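Local coordinates for CofB (Escherichia coli, PDB 5AX6), which is a homotrimeric type IVb minor pilin of enterotoxigenic Escherichia coli that probably takes part in assembly of the CFA/III pilus, at residues 22-27 and 43-48; 51-56 and 81-86; 59-64 and 138-143; 87-92 and 104-109. One frame throughout, in Å; residues are numbered along the deposited sequence.

Contact 1 (22-27 and 43-48); sequences VDFVAE and NPLYEQ
Phe24 lays one face of its ring against the side-chain amide of Asn43, with ND2 above the ring centre and the two planes 60° apart. Having CG anti to the backbone N (chi1 -179°) carries the ring out to this amide. Asn43 ND2 gives one of its hydrogens to Glu27 O at 2.9 Å, a fairly straight bond (160°) that lies in the amide plane. The other end of the amide turns back on its own segment: Asn43 OD1 accepts from Leu45 N at 2.9 Å, an Asx turn. Leu45 CD1 packs 3.7 Å from Phe24 CE2 and 3.9 Å from Val25 CG2. The Tyr46 hydroxyl donates to Val25 O, 2.5 Å from OH to O, in the carbonyl plane and on a lone pair. Side chains of 43-48 thus meet the carbonyl of Val25, at the end of helix 4-25, and that of Glu27, just beyond it. Buried polar groups are paired among apolar side chains, and the Asn43 amide, bonded at both ends, is held against turning over.

Contact 2 (51-56 and 81-86); sequences GIPYIN and TSTRIF. With ACT (acetate ion), chain B.
Pro53 CD lies over one face of the Phe86 ring, offset toward its rim and 3.7 Å from the centroid, a CH-pi contact. Ile85 CG1 lies against the opposite face of Phe86, so the ring is sandwiched between its own neighbour in sequence and the proline. In Phe86, CG stands anti to the carbonyl carbon (chi1 -58°), and its ring presents an edge to the face of Tyr54, an offset edge-to-face pair with centroids 5.9 Å apart and planes at 88°. CG of Tyr54, likewise anti to the carbonyl carbon, sends the ring alongside Phe86, its OH at the edge of that ring, where Tyr54 OH donates to Phe86 O at 2.7 Å, in the carbonyl plane and on a lone pair. A phenylalanine in place of Tyr54 would probably leave the carbonyl of Phe86 without this donor. An acetate OXT, probably from the crystallisation liquor, takes the Gly51 N hydrogen at 2.8 Å and lies at the edge of the Tyr54 ring. The contact joins the loop after strand 37-42 to the one after strand 75-76; Thr83 packs on Ile75 of that short edge strand, while Arg84 forms a salt bridge to Glu17 of helix 4-25.

Contact 3 (59-64 and 138-143); sequences TNKDLN and AIERVD
Arg141 NH2 donates to Asn60 O at 2.9 Å, nearly along the C=O axis, while Arg141 NH1 adds weak bonds to Asn60 O and to Lys61 O. Charge pairing fixes the same guanidinium on its own strand: it grips Asp143 side-on, Arg141 NE to Asp143 OD1 at 2.9 Å and NH2 to OD2 at 2.8 Å, with both acceptors close to its plane. One water bridges Asn60 ND2 and Asp143 OD2, accepting from ND2 at 2.9 Å; Asp143 OD1 also bonds Ser226 OG, and Asn60 OD1 bonds Thr58 OG1. Van der Waals packing comes from Leu63 CD2, which lies over one guanidinium face, offset toward its rim, 3.7 Å from Arg141 NE. Alongside, the extended Lys61 chain crosses Glu140, Lys61 CB lying 3.6 Å from Glu140 OE2. The 59-64 loop thus lies against strand 139-148 in the antiparallel sheet: Asn60 touches Val129 of strand 121-130, and Leu63 packs on Ser226 of strand 220-227 and on Gln48 of the third subunit.

Contact 4 (87-92 and 104-109); sequences FTRKYC and SKDYIP
Between Thr88 and Ile108 the two irregular segments come nearest, their CA atoms 6.6 Å apart, and water rather than direct backbone bonding joins them. One water bridges Phe87 O and Ile108 N; a second accepts from Arg89 N at 3.2 Å and also lies by Ile108 O and Asp106 OD1. Within 87-92, Cys92 N bonds back to Arg89 O. Among the side chains, Arg89 and Asp106 form a salt bridge, Arg89 NE to Asp106 OD1 at 2.8 Å, with the acceptor near the guanidinium plane and the two planes 61° apart. A bend at chi3 (-59°) brings NE round to the carboxylate. A further water spans the other atoms of the pair, accepting from Arg89 NH2 at 2.9 Å and donating to Asp106 OD2 at 2.8 Å, and Arg89 NH1 has a second acid partner in Glu102. An alanine at Arg89 is likely to leave Asp106 and Glu102 without their shared cation, and the water bridge without its donor. The apolar part is small: Thr88 CG2 sits 3.6 Å from Ile108 CG1, while Thr88 OG1 turns to Arg84 O. Both segments belong to the long connection between strands 75-76 and 121-130, tied by the Cys92-Cys110 disulfide; Phe87 packs on Ile21 and Ile108 on Glu17 of helix 4-25, and Tyr107 on Ile30 of strand 29-34.

All four contacts lie within the pilin domain, and contact 1 sits among the others, its centre 12 Å from contact 2, 15 Å from contact 3 and 14 Å from contact 4. To contact 4 it is tied by charge, Glu27 OE2 to Lys105 NZ at 2.6 Å, and by the Phe24 and Phe87 rings. Toward contact 3 the touch is apolar, with Val25 against Ile139 and Val142. Leu45 and Pro44 pack on Tyr54 of contact 2. Contacts 2 and 4 are probably hydrogen-bonded through Arg84 NH2 and Pro109 O (2.9 Å), whereas contacts 3 and 4 come no nearer than about 8 Å between closest atoms. The acetate lies by Pro44 of contact 1, nearest atoms about 4 Å apart.

Contact 1 (22-27 and 43-48)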
loop_
_atom_site.group_PDB
_atom_site.type_symbol
_atom_site.label_atom_id
_atom_site.label_comp_id
_atom_site.label_asym_id
_atom_site.label_seq_id
_atom_site.Cartn_x
_atom_site.Cartn_y
_atom_site.Cartn_z
ATOM N N VAL A 22 -23.406 22.982 -3.666
ATOM C CA VAL A 22 -23.404 22.302 -2.366
ATOM C C VAL A 22 -21.982 22.034 -1.874
ATOM O O VAL A 22 -21.691 22.181 -0.680
ATOM C CB VAL A 22 -24.207 21.002 -2.455
ATOM C CG1 VAL A 22 -24.011 20.148 -1.202
ATOM C CG2 VAL A 22 -25.701 21.344 -2.677
ATOM N N ASP A 23 -21.085 21.689 -2.800
ATOM C CA ASP A 23 -19.683 21.468 -2.450
ATOM C C ASP A 23 -19.078 22.723 -1.843
ATOM O O ASP A 23 -18.324 22.658 -0.876
ATOM C CB ASP A 23 -18.856 21.050 -3.683
ATOM C CG ASP A 23 -19.004 19.576 -4.041
ATOM O OD1 ASP A 23 -19.527 18.776 -3.235
ATOM O OD2 ASP A 23 -18.578 19.214 -5.158
ATOM N N PHE A 24 -19.428 23.875 -2.413
ATOM C CA PHE A 24 -18.929 25.162 -1.942
ATOM C C PHE A 24 -19.451 25.472 -0.540
ATOM O O PHE A 24 -18.690 25.879 0.357
ATOM C CB PHE A 24 -19.337 26.262 -2.925
ATOM C CG PHE A 24 -18.844 27.642 -2.558
ATOM C CD1 PHE A 24 -17.495 27.956 -2.626
ATOM C CD2 PHE A 24 -19.741 28.629 -2.171
ATOM C CE1 PHE A 24 -17.039 29.234 -2.290
ATOM C CE2 PHE A 24 -19.299 29.907 -1.855
ATOM C CZ PHE A 24 -17.952 30.210 -1.915
ATOM N N VAL A 25 -20.756 25.288 -0.361
ATOM C CA VAL A 25 -21.377 25.478 0.946
ATOM C C VAL A 25 -20.695 24.584 1.990
ATOM O O VAL A 25 -20.494 24.993 3.143
ATOM C CB VAL A 25 -22.890 25.174 0.894
ATOM C CG1 VAL A 25 -23.500 25.057 2.301
ATOM C CG2 VAL A 25 -23.615 26.257 0.112
ATOM N N ALA A 26 -20.339 23.369 1.582
ATOM C CA ALA A 26 -19.776 22.388 2.525
ATOM C C ALA A 26 -18.295 22.618 2.863
ATOM O O ALA A 26 -17.691 21.834 3.609
ATOM C CB ALA A 26 -19.965 20.990 1.982
ATOM N N GLU A 27 -17.694 23.674 2.320
ATOM C CA GLU A 27 -16.317 24.003 2.697
ATOM C C GLU A 27 -16.272 25.301 3.487
ATOM O O GLU A 27 -16.361 26.380 2.913
ATOM C CB GLU A 27 -15.413 24.106 1.454
ATOM C CG GLU A 27 -15.253 22.792 0.724
ATOM C CD GLU A 27 -14.426 22.896 -0.560
ATOM O OE1 GLU A 27 -13.819 23.960 -0.813
ATOM O OE2 GLU A 27 -14.389 21.900 -1.314
ATOM N N ASN A 43 -14.358 30.599 3.996
ATOM C CA ASN A 43 -15.368 30.793 2.950
ATOM C C ASN A 43 -16.138 32.101 3.200
ATOM O O ASN A 43 -16.614 32.338 4.313
ATOM C CB ASN A 43 -16.320 29.585 2.921
ATOM C CG ASN A 43 -17.211 29.557 1.688
ATOM O OD1 ASN A 43 -17.678 30.595 1.216
ATOM N ND2 ASN A 43 -17.459 28.354 1.169
ATOM N N PRO A 44 -16.260 32.961 2.173
ATOM C CA PRO A 44 -16.995 34.217 2.377
ATOM C C PRO A 44 -18.431 34.002 2.854
ATOM O O PRO A 44 -19.013 34.913 3.440
ATOM C CB PRO A 44 -16.973 34.876 0.981
ATOM C CG PRO A 44 -16.664 33.771 0.030
ATOM C CD PRO A 44 -15.726 32.864 0.805
ATOM N N LEU A 45 -18.996 32.823 2.601
ATOM C CA LEU A 45 -20.307 32.498 3.159
ATOM C C LEU A 45 -20.322 32.690 4.669
ATOM O O LEU A 45 -21.343 33.061 5.246
ATOM C CB LEU A 45 -20.694 31.052 2.824
ATOM C CG LEU A 45 -20.982 30.698 1.364
ATOM C CD1 LEU A 45 -21.230 29.197 1.239
ATOM C CD2 LEU A 45 -22.185 31.463 0.850
ATOM N N TYR A 46 -19.189 32.442 5.321
ATOM C CA TYR A 46 -19.201 32.330 6.777
ATOM C C TYR A 46 -18.425 33.444 7.492
ATOM O O TYR A 46 -18.056 33.319 8.667
ATOM C CB TYR A 46 -18.682 30.944 7.164
ATOM C CG TYR A 46 -19.442 29.855 6.446
ATOM C CD1 TYR A 46 -20.818 29.721 6.617
ATOM C CD2 TYR A 46 -18.798 28.979 5.575
ATOM C CE1 TYR A 46 -21.538 28.732 5.939
ATOM C CE2 TYR A 46 -19.502 27.986 4.897
ATOM C CZ TYR A 46 -20.867 27.869 5.081
ATOM O OH TYR A 46 -21.568 26.890 4.409
ATOM N N GLU A 47 -18.218 34.538 6.778
ATOM C CA GLU A 47 -17.613 35.741 7.336
ATOM C C GLU A 47 -18.674 36.764 7.705
ATOM O O GLU A 47 -19.519 37.110 6.880
ATOM C CB GLU A 47 -16.633 36.355 6.342
ATOM C CG GLU A 47 -15.331 35.598 6.217
ATOM C CD GLU A 47 -14.512 35.663 7.494
ATOM O OE1 GLU A 47 -13.690 36.593 7.629
ATOM O OE2 GLU A 47 -14.696 34.786 8.368
ATOM N N GLN A 48 -18.628 37.262 8.936
ATOM C CA GLN A 48 -19.615 38.250 9.381
ATOM C C GLN A 48 -19.589 39.526 8.550
ATOM O O GLN A 48 -20.566 40.269 8.509
ATOM C CB GLN A 48 -19.389 38.613 10.847
ATOM C CG GLN A 48 -19.838 37.568 11.837
ATOM C CD GLN A 48 -19.757 38.073 13.272
ATOM O OE1 GLN A 48 -18.767 37.845 13.968
ATOM N NE2 GLN A 48 -20.800 38.770 13.716
#

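Contact 2 (51-56 and 81-86)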
loop_
_atom_site.group_PDB
_atom_site.type_symbol
_atom_site.label_atom_id
_atom_site.label_comp_id
_atom_site.label_asym_id
_atom_site.label_seq_id
_atom_site.Cartn_x
_atom_site.Cartn_y
_atom_site.Cartn_z
ATOM N N GLY A 51 -20.659 40.531 2.135
ATOM C CA GLY A 51 -21.864 41.149 1.624
ATOM C C GLY A 51 -22.672 40.182 0.784
ATOM O O GLY A 51 -22.393 38.980 0.741
ATOM N N ILE A 52 -23.685 40.721 0.124
ATOM C CA ILE A 52 -24.520 39.974 -0.814
ATOM C C ILE A 52 -23.682 39.365 -1.937
ATOM O O ILE A 52 -22.786 40.025 -2.456
ATOM C CB ILE A 52 -25.597 40.907 -1.413
ATOM C CG1 ILE A 52 -26.550 41.377 -0.309
ATOM C CG2 ILE A 52 -26.337 40.232 -2.560
ATOM C CD1 ILE A 52 -27.626 42.351 -0.784
ATOM N N PRO A 53 -23.964 38.108 -2.338
ATOM C CA PRO A 53 -24.991 37.162 -1.898
ATOM C C PRO A 53 -24.507 36.180 -0.829
ATOM O O PRO A 53 -25.248 35.269 -0.456
ATOM C CB PRO A 53 -25.310 36.407 -3.178
ATOM C CG PRO A 53 -23.933 36.267 -3.830
ATOM C CD PRO A 53 -23.206 37.573 -3.489
ATOM N N TYR A 54 -23.276 36.343 -0.366
ATOM C CA TYR A 54 -22.690 35.357 0.530
ATOM C C TYR A 54 -23.396 35.297 1.865
ATOM O O TYR A 54 -23.478 34.230 2.465
ATOM C CB TYR A 54 -21.224 35.661 0.784
ATOM C CG TYR A 54 -20.370 35.610 -0.449
ATOM C CD1 TYR A 54 -20.278 34.445 -1.201
ATOM C CD2 TYR A 54 -19.638 36.724 -0.853
ATOM C CE1 TYR A 54 -19.466 34.385 -2.330
ATOM C CE2 TYR A 54 -18.827 36.670 -1.976
ATOM C CZ TYR A 54 -18.754 35.511 -2.709
ATOM O OH TYR A 54 -17.951 35.455 -3.835
ATOM N N ILE A 55 -23.868 36.443 2.347
ATOM C CA ILE A 55 -24.512 36.472 3.662
ATOM C C ILE A 55 -26.011 36.191 3.605
ATOM O O ILE A 55 -26.676 36.197 4.640
ATOM C CB ILE A 55 -24.320 37.827 4.366
ATOM C CG1 ILE A 55 -24.865 38.964 3.502
ATOM C CG2 ILE A 55 -22.863 38.043 4.716
ATOM C CD1 ILE A 55 -24.775 40.324 4.164
ATOM N N ASN A 56 -26.550 35.971 2.410
ATOM C CA ASN A 56 -27.978 35.693 2.270
ATOM C C ASN A 56 -28.368 34.385 2.954
ATOM O O ASN A 56 -27.760 33.353 2.693
ATOM C CB ASN A 56 -28.380 35.624 0.792
ATOM C CG ASN A 56 -28.302 36.962 0.101
ATOM O OD1 ASN A 56 -27.471 37.806 0.441
ATOM N ND2 ASN A 56 -29.180 37.169 -0.872
ATOM N N THR A 81 -29.486 37.961 -13.575
ATOM C CA THR A 81 -28.806 38.130 -12.291
ATOM C C THR A 81 -27.301 38.088 -12.507
ATOM O O THR A 81 -26.837 37.590 -13.530
ATOM C CB THR A 81 -29.191 37.035 -11.272
ATOM O OG1 THR A 81 -28.532 35.810 -11.620
ATOM C CG2 THR A 81 -30.699 36.809 -11.251
ATOM N N SER A 82 -26.552 38.595 -11.535
ATOM C CA SER A 82 -25.094 38.606 -11.617
ATOM C C SER A 82 -24.515 37.562 -10.680
ATOM O O SER A 82 -23.293 37.404 -10.566
ATOM C CB SER A 82 -24.551 39.991 -11.267
ATOM O OG SER A 82 -25.161 40.988 -12.068
ATOM N N THR A 83 -25.415 36.828 -10.040
ATOM C CA THR A 83 -25.066 35.948 -8.933
ATOM C C THR A 83 -23.971 34.943 -9.257
ATOM O O THR A 83 -23.174 34.599 -8.384
ATOM C CB THR A 83 -26.310 35.194 -8.452
ATOM O OG1 THR A 83 -27.267 36.160 -8.002
ATOM C CG2 THR A 83 -25.952 34.269 -7.284
ATOM N N ARG A 84 -23.909 34.477 -10.505
ATOM C CA ARG A 84 -22.933 33.442 -10.832
ATOM C C ARG A 84 -21.495 33.893 -10.592
ATOM O O ARG A 84 -20.633 33.074 -10.251
ATOM C CB ARG A 84 -23.092 32.969 -12.287
ATOM C CG ARG A 84 -22.398 31.628 -12.522
ATOM C CD ARG A 84 -22.516 31.107 -13.963
ATOM N NE ARG A 84 -21.969 29.751 -14.066
ATOM C CZ ARG A 84 -22.674 28.648 -13.855
ATOM N NH1 ARG A 84 -23.964 28.735 -13.552
ATOM N NH2 ARG A 84 -22.094 27.459 -13.953
ATOM N N ILE A 85 -21.220 35.183 -10.746
ATOM C CA ILE A 85 -19.843 35.652 -10.599
ATOM C C ILE A 85 -19.294 35.435 -9.193
ATOM O O ILE A 85 -18.094 35.258 -9.020
ATOM C CB ILE A 85 -19.696 37.145 -10.974
ATOM C CG1 ILE A 85 -20.269 38.048 -9.888
ATOM C CG2 ILE A 85 -20.348 37.423 -12.342
ATOM C CD1 ILE A 85 -19.924 39.512 -10.078
ATOM N N PHE A 86 -20.164 35.403 -8.191
ATOM C CA PHE A 86 -19.684 35.224 -6.818
ATOM C C PHE A 86 -19.383 33.767 -6.459
ATOM O O PHE A 86 -18.756 33.492 -5.434
ATOM C CB PHE A 86 -20.714 35.820 -5.850
ATOM C CG PHE A 86 -20.972 37.272 -6.114
ATOM C CD1 PHE A 86 -20.086 38.230 -5.652
ATOM C CD2 PHE A 86 -22.059 37.680 -6.888
ATOM C CE1 PHE A 86 -20.296 39.574 -5.915
ATOM C CE2 PHE A 86 -22.268 39.034 -7.149
ATOM C CZ PHE A 86 -21.384 39.971 -6.667
HETATM C C ACT B . -17.392 39.586 0.496
HETATM O O ACT B . -17.080 39.018 1.570
HETATM O OXT ACT B . -18.598 39.953 0.367
HETATM C CH3 ACT B . -16.348 39.811 -0.558
#

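Contact 3 (59-64 and 138-143)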
loop_
_atom_site.group_PDB
_atom_site.type_symbol
_atom_site.label_atom_id
_atom_site.label_comp_id
_atom_site.label_asym_id
_atom_site.label_seq_id
_atom_site.Cartn_x
_atom_site.Cartn_y
_atom_site.Cartn_z
ATOM N N THR A 59 -34.736 31.260 6.644
ATOM C CA THR A 59 -34.817 30.702 7.996
ATOM C C THR A 59 -35.857 29.595 8.117
ATOM O O THR A 59 -36.224 29.194 9.230
ATOM C CB THR A 59 -35.135 31.797 9.030
ATOM O OG1 THR A 59 -36.377 32.415 8.688
ATOM C CG2 THR A 59 -34.039 32.849 9.042
ATOM N N ASN A 60 -36.320 29.082 6.982
ATOM C CA ASN A 60 -37.314 28.009 6.999
ATOM C C ASN A 60 -36.683 26.629 7.228
ATOM O O ASN A 60 -36.576 25.812 6.309
ATOM C CB ASN A 60 -38.145 28.016 5.705
ATOM C CG ASN A 60 -37.288 28.029 4.439
ATOM O OD1 ASN A 60 -36.250 28.688 4.379
ATOM N ND2 ASN A 60 -37.736 27.306 3.424
ATOM N N LYS A 61 -36.279 26.363 8.470
ATOM C CA LYS A 61 -35.632 25.085 8.798
ATOM C C LYS A 61 -36.579 23.905 8.629
ATOM O O LYS A 61 -36.162 22.810 8.262
ATOM C CB LYS A 61 -35.092 25.099 10.229
ATOM C CG LYS A 61 -34.101 26.196 10.524
ATOM C CD LYS A 61 -33.598 26.033 11.945
ATOM C CE LYS A 61 -32.695 27.164 12.354
ATOM N NZ LYS A 61 -32.193 26.933 13.737
ATOM N N ASP A 62 -37.852 24.131 8.930
ATOM C CA ASP A 62 -38.896 23.140 8.697
ATOM C C ASP A 62 -39.254 23.136 7.211
ATOM O O ASP A 62 -39.590 24.179 6.659
ATOM C CB ASP A 62 -40.125 23.461 9.567
ATOM C CG ASP A 62 -41.203 22.377 9.518
ATOM O OD1 ASP A 62 -41.377 21.704 8.479
ATOM O OD2 ASP A 62 -41.901 22.218 10.539
ATOM N N LEU A 63 -39.170 21.974 6.568
ATOM C CA LEU A 63 -39.496 21.863 5.144
ATOM C C LEU A 63 -40.896 22.382 4.807
ATOM O O LEU A 63 -41.183 22.753 3.657
ATOM C CB LEU A 63 -39.368 20.413 4.689
ATOM C CG LEU A 63 -37.948 19.930 4.392
ATOM C CD1 LEU A 63 -37.905 18.401 4.359
ATOM C CD2 LEU A 63 -37.460 20.517 3.072
ATOM N N ASN A 64 -41.770 22.412 5.809
ATOM C CA ASN A 64 -43.156 22.781 5.571
ATOM C C ASN A 64 -43.459 24.236 5.902
ATOM O O ASN A 64 -44.577 24.700 5.694
ATOM C CB ASN A 64 -44.079 21.848 6.360
ATOM C CG ASN A 64 -43.966 20.416 5.896
ATOM O OD1 ASN A 64 -44.239 20.109 4.735
ATOM N ND2 ASN A 64 -43.539 19.530 6.790
ATOM N N ALA A 138 -23.990 29.062 9.816
ATOM C CA ALA A 138 -23.848 27.785 9.112
ATOM C C ALA A 138 -25.127 27.482 8.348
ATOM O O ALA A 138 -26.204 27.961 8.700
ATOM C CB ALA A 138 -23.532 26.657 10.088
ATOM N N ILE A 139 -25.000 26.692 7.293
ATOM C CA ILE A 139 -26.117 26.386 6.419
ATOM C C ILE A 139 -26.489 24.916 6.571
ATOM O O ILE A 139 -25.655 24.032 6.332
ATOM C CB ILE A 139 -25.762 26.698 4.947
ATOM C CG1 ILE A 139 -25.548 28.211 4.757
ATOM C CG2 ILE A 139 -26.838 26.160 4.010
ATOM C CD1 ILE A 139 -24.793 28.578 3.452
ATOM N N GLU A 140 -27.723 24.640 6.971
ATOM C CA GLU A 140 -28.093 23.258 7.257
ATOM C C GLU A 140 -28.873 22.618 6.132
ATOM O O GLU A 140 -29.102 21.402 6.125
ATOM C CB GLU A 140 -28.898 23.172 8.562
ATOM C CG GLU A 140 -30.281 23.781 8.513
ATOM C CD GLU A 140 -31.006 23.642 9.851
ATOM O OE1 GLU A 140 -30.418 24.018 10.889
ATOM O OE2 GLU A 140 -32.150 23.138 9.863
ATOM N N ARG A 141 -29.294 23.427 5.173
ATOM C CA ARG A 141 -29.995 22.885 4.019
ATOM C C ARG A 141 -29.846 23.837 2.846
ATOM O O ARG A 141 -29.846 25.052 3.047
ATOM C CB ARG A 141 -31.487 22.666 4.331
ATOM C CG ARG A 141 -32.174 21.721 3.346
ATOM C CD ARG A 141 -33.632 21.495 3.709
ATOM N NE ARG A 141 -34.484 22.636 3.370
ATOM C CZ ARG A 141 -35.216 23.316 4.249
ATOM N NH1 ARG A 141 -35.190 22.999 5.538
ATOM N NH2 ARG A 141 -35.970 24.324 3.837
ATOM N N VAL A 142 -29.719 23.292 1.638
ATOM C CA VAL A 142 -29.707 24.127 0.439
ATOM C C VAL A 142 -30.884 23.749 -0.438
ATOM O O VAL A 142 -30.996 22.608 -0.882
ATOM C CB VAL A 142 -28.389 23.983 -0.372
ATOM C CG1 VAL A 142 -28.384 24.960 -1.551
ATOM C CG2 VAL A 142 -27.175 24.223 0.520
ATOM N N ASP A 143 -31.769 24.712 -0.679
ATOM C CA ASP A 143 -32.937 24.485 -1.522
ATOM C C ASP A 143 -32.734 25.102 -2.899
ATOM O O ASP A 143 -32.301 26.243 -3.000
ATOM C CB ASP A 143 -34.197 25.091 -0.887
ATOM C CG ASP A 143 -34.653 24.349 0.362
ATOM O OD1 ASP A 143 -34.268 23.169 0.549
ATOM O OD2 ASP A 143 -35.423 24.952 1.146
HETATM O O HOH W 1 -37.020 27.066 0.613
#

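Contact 4 (87-92 and 104-109)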
loop_
_atom_site.group_PDB
_atom_site.type_symbol
_atom_site.label_atom_id
_atom_site.label_comp_id
_atom_site.label_asym_id
_atom_site.label_seq_id
_atom_site.Cartn_x
_atom_site.Cartn_y
_atom_site.Cartn_z
ATOM N N PHE A 87 -19.820 32.841 -7.303
ATOM C CA PHE A 87 -19.577 31.422 -7.072
ATOM C C PHE A 87 -18.661 30.824 -8.127
ATOM O O PHE A 87 -18.535 29.600 -8.233
ATOM C CB PHE A 87 -20.896 30.667 -7.035
ATOM C CG PHE A 87 -21.771 31.100 -5.909
ATOM C CD1 PHE A 87 -21.588 30.566 -4.642
ATOM C CD2 PHE A 87 -22.740 32.074 -6.104
ATOM C CE1 PHE A 87 -22.374 30.981 -3.580
ATOM C CE2 PHE A 87 -23.537 32.498 -5.054
ATOM C CZ PHE A 87 -23.352 31.951 -3.781
ATOM N N THR A 88 -18.023 31.692 -8.903
ATOM C CA THR A 88 -17.054 31.235 -9.898
ATOM C C THR A 88 -15.756 32.030 -9.769
ATOM O O THR A 88 -15.732 33.072 -9.138
ATOM C CB THR A 88 -17.610 31.349 -11.335
ATOM O OG1 THR A 88 -18.118 32.672 -11.555
ATOM C CG2 THR A 88 -18.734 30.335 -11.537
ATOM N N ARG A 89 -14.673 31.523 -10.347
ATOM C CA ARG A 89 -13.373 32.173 -10.173
ATOM C C ARG A 89 -13.354 33.609 -10.674
ATOM O O ARG A 89 -13.933 33.924 -11.715
ATOM C CB ARG A 89 -12.280 31.386 -10.891
ATOM C CG ARG A 89 -12.017 29.999 -10.322
ATOM C CD ARG A 89 -10.886 29.303 -11.088
ATOM N NE ARG A 89 -11.194 29.165 -12.516
ATOM C CZ ARG A 89 -10.627 29.880 -13.488
ATOM N NH1 ARG A 89 -9.714 30.799 -13.200
ATOM N NH2 ARG A 89 -10.980 29.679 -14.757
ATOM N N LYS A 90 -12.665 34.469 -9.938
ATOM C CA LYS A 90 -12.433 35.839 -10.381
ATOM C C LYS A 90 -11.824 35.869 -11.792
ATOM O O LYS A 90 -12.210 36.686 -12.623
ATOM C CB LYS A 90 -11.518 36.560 -9.402
ATOM C CG LYS A 90 -11.109 37.974 -9.813
ATOM C CD LYS A 90 -10.238 38.616 -8.743
ATOM C CE LYS A 90 -9.943 40.086 -9.042
ATOM N NZ LYS A 90 -11.160 40.949 -8.921
ATOM N N TYR A 91 -10.892 34.959 -12.067
ATOM C CA TYR A 91 -10.209 34.980 -13.357
ATOM C C TYR A 91 -10.801 33.996 -14.343
ATOM O O TYR A 91 -10.093 33.441 -15.183
ATOM C CB TYR A 91 -8.704 34.746 -13.159
ATOM C CG TYR A 91 -8.117 35.937 -12.452
ATOM C CD1 TYR A 91 -8.018 37.164 -13.104
ATOM C CD2 TYR A 91 -7.738 35.868 -11.113
ATOM C CE1 TYR A 91 -7.521 38.286 -12.456
ATOM C CE2 TYR A 91 -7.237 36.987 -10.455
ATOM C CZ TYR A 91 -7.126 38.188 -11.134
ATOM O OH TYR A 91 -6.637 39.298 -10.496
ATOM N N CYS A 92 -12.110 33.784 -14.230
ATOM C CA CYS A 92 -12.885 33.191 -15.312
ATOM C C CYS A 92 -12.663 33.974 -16.612
ATOM O O CYS A 92 -12.795 33.423 -17.706
ATOM C CB CYS A 92 -14.368 33.174 -14.968
ATOM S SG CYS A 92 -14.841 31.701 -14.000
ATOM N N SER A 104 -9.267 27.880 -6.057
ATOM C CA SER A 104 -8.200 27.060 -6.646
ATOM C C SER A 104 -8.758 26.029 -7.605
ATOM O O SER A 104 -8.039 25.534 -8.463
ATOM C CB SER A 104 -7.371 26.356 -5.563
ATOM O OG SER A 104 -8.173 25.466 -4.811
ATOM N N LYS A 105 -10.042 25.722 -7.453
ATOM C CA LYS A 105 -10.746 24.775 -8.307
ATOM C C LYS A 105 -12.081 25.380 -8.716
ATOM O O LYS A 105 -12.584 26.250 -8.021
ATOM C CB LYS A 105 -10.983 23.471 -7.551
ATOM C CG LYS A 105 -11.908 23.690 -6.333
ATOM C CD LYS A 105 -12.144 22.417 -5.522
ATOM C CE LYS A 105 -12.787 22.725 -4.161
ATOM N NZ LYS A 105 -12.707 21.537 -3.254
ATOM N N ASP A 106 -12.678 24.916 -9.808
ATOM C CA ASP A 106 -14.029 25.366 -10.157
ATOM C C ASP A 106 -15.094 24.520 -9.467
ATOM O O ASP A 106 -15.166 23.314 -9.671
ATOM C CB ASP A 106 -14.248 25.312 -11.669
ATOM C CG ASP A 106 -13.299 26.219 -12.421
ATOM O OD1 ASP A 106 -13.355 27.445 -12.198
ATOM O OD2 ASP A 106 -12.499 25.703 -13.225
ATOM N N TYR A 107 -15.933 25.148 -8.656
ATOM C CA TYR A 107 -17.071 24.428 -8.091
ATOM C C TYR A 107 -18.107 24.194 -9.170
ATOM O O TYR A 107 -18.656 23.101 -9.307
ATOM C CB TYR A 107 -17.668 25.212 -6.926
ATOM C CG TYR A 107 -16.705 25.340 -5.779
ATOM C CD1 TYR A 107 -16.619 24.349 -4.794
ATOM C CD2 TYR A 107 -15.869 26.438 -5.683
ATOM C CE1 TYR A 107 -15.722 24.466 -3.736
ATOM C CE2 TYR A 107 -14.966 26.564 -4.637
ATOM C CZ TYR A 107 -14.895 25.578 -3.672
ATOM O OH TYR A 107 -13.997 25.726 -2.644
ATOM N N ILE A 108 -18.377 25.252 -9.931
ATOM C CA ILE A 108 -19.211 25.168 -11.116
ATOM C C ILE A 108 -18.461 25.869 -12.247
ATOM O O ILE A 108 -17.581 26.685 -11.991
ATOM C CB ILE A 108 -20.590 25.823 -10.907
ATOM C CG1 ILE A 108 -20.425 27.310 -10.580
ATOM C CG2 ILE A 108 -21.357 25.107 -9.784
ATOM C CD1 ILE A 108 -21.754 28.058 -10.351
ATOM N N PRO A 109 -18.810 25.547 -13.495
ATOM C CA PRO A 109 -18.103 26.145 -14.637
ATOM C C PRO A 109 -18.268 27.662 -14.713
ATOM O O PRO A 109 -19.305 28.193 -14.314
ATOM C CB PRO A 109 -18.751 25.463 -15.855
ATOM C CG PRO A 109 -19.965 24.742 -15.339
ATOM C CD PRO A 109 -19.701 24.445 -13.893
HETATM O O HOH W 2 -16.742 27.702 -9.142
HETATM O O HOH W 3 -15.508 28.669 -11.508
HETATM O O HOH W 4 -12.274 27.243 -15.510
#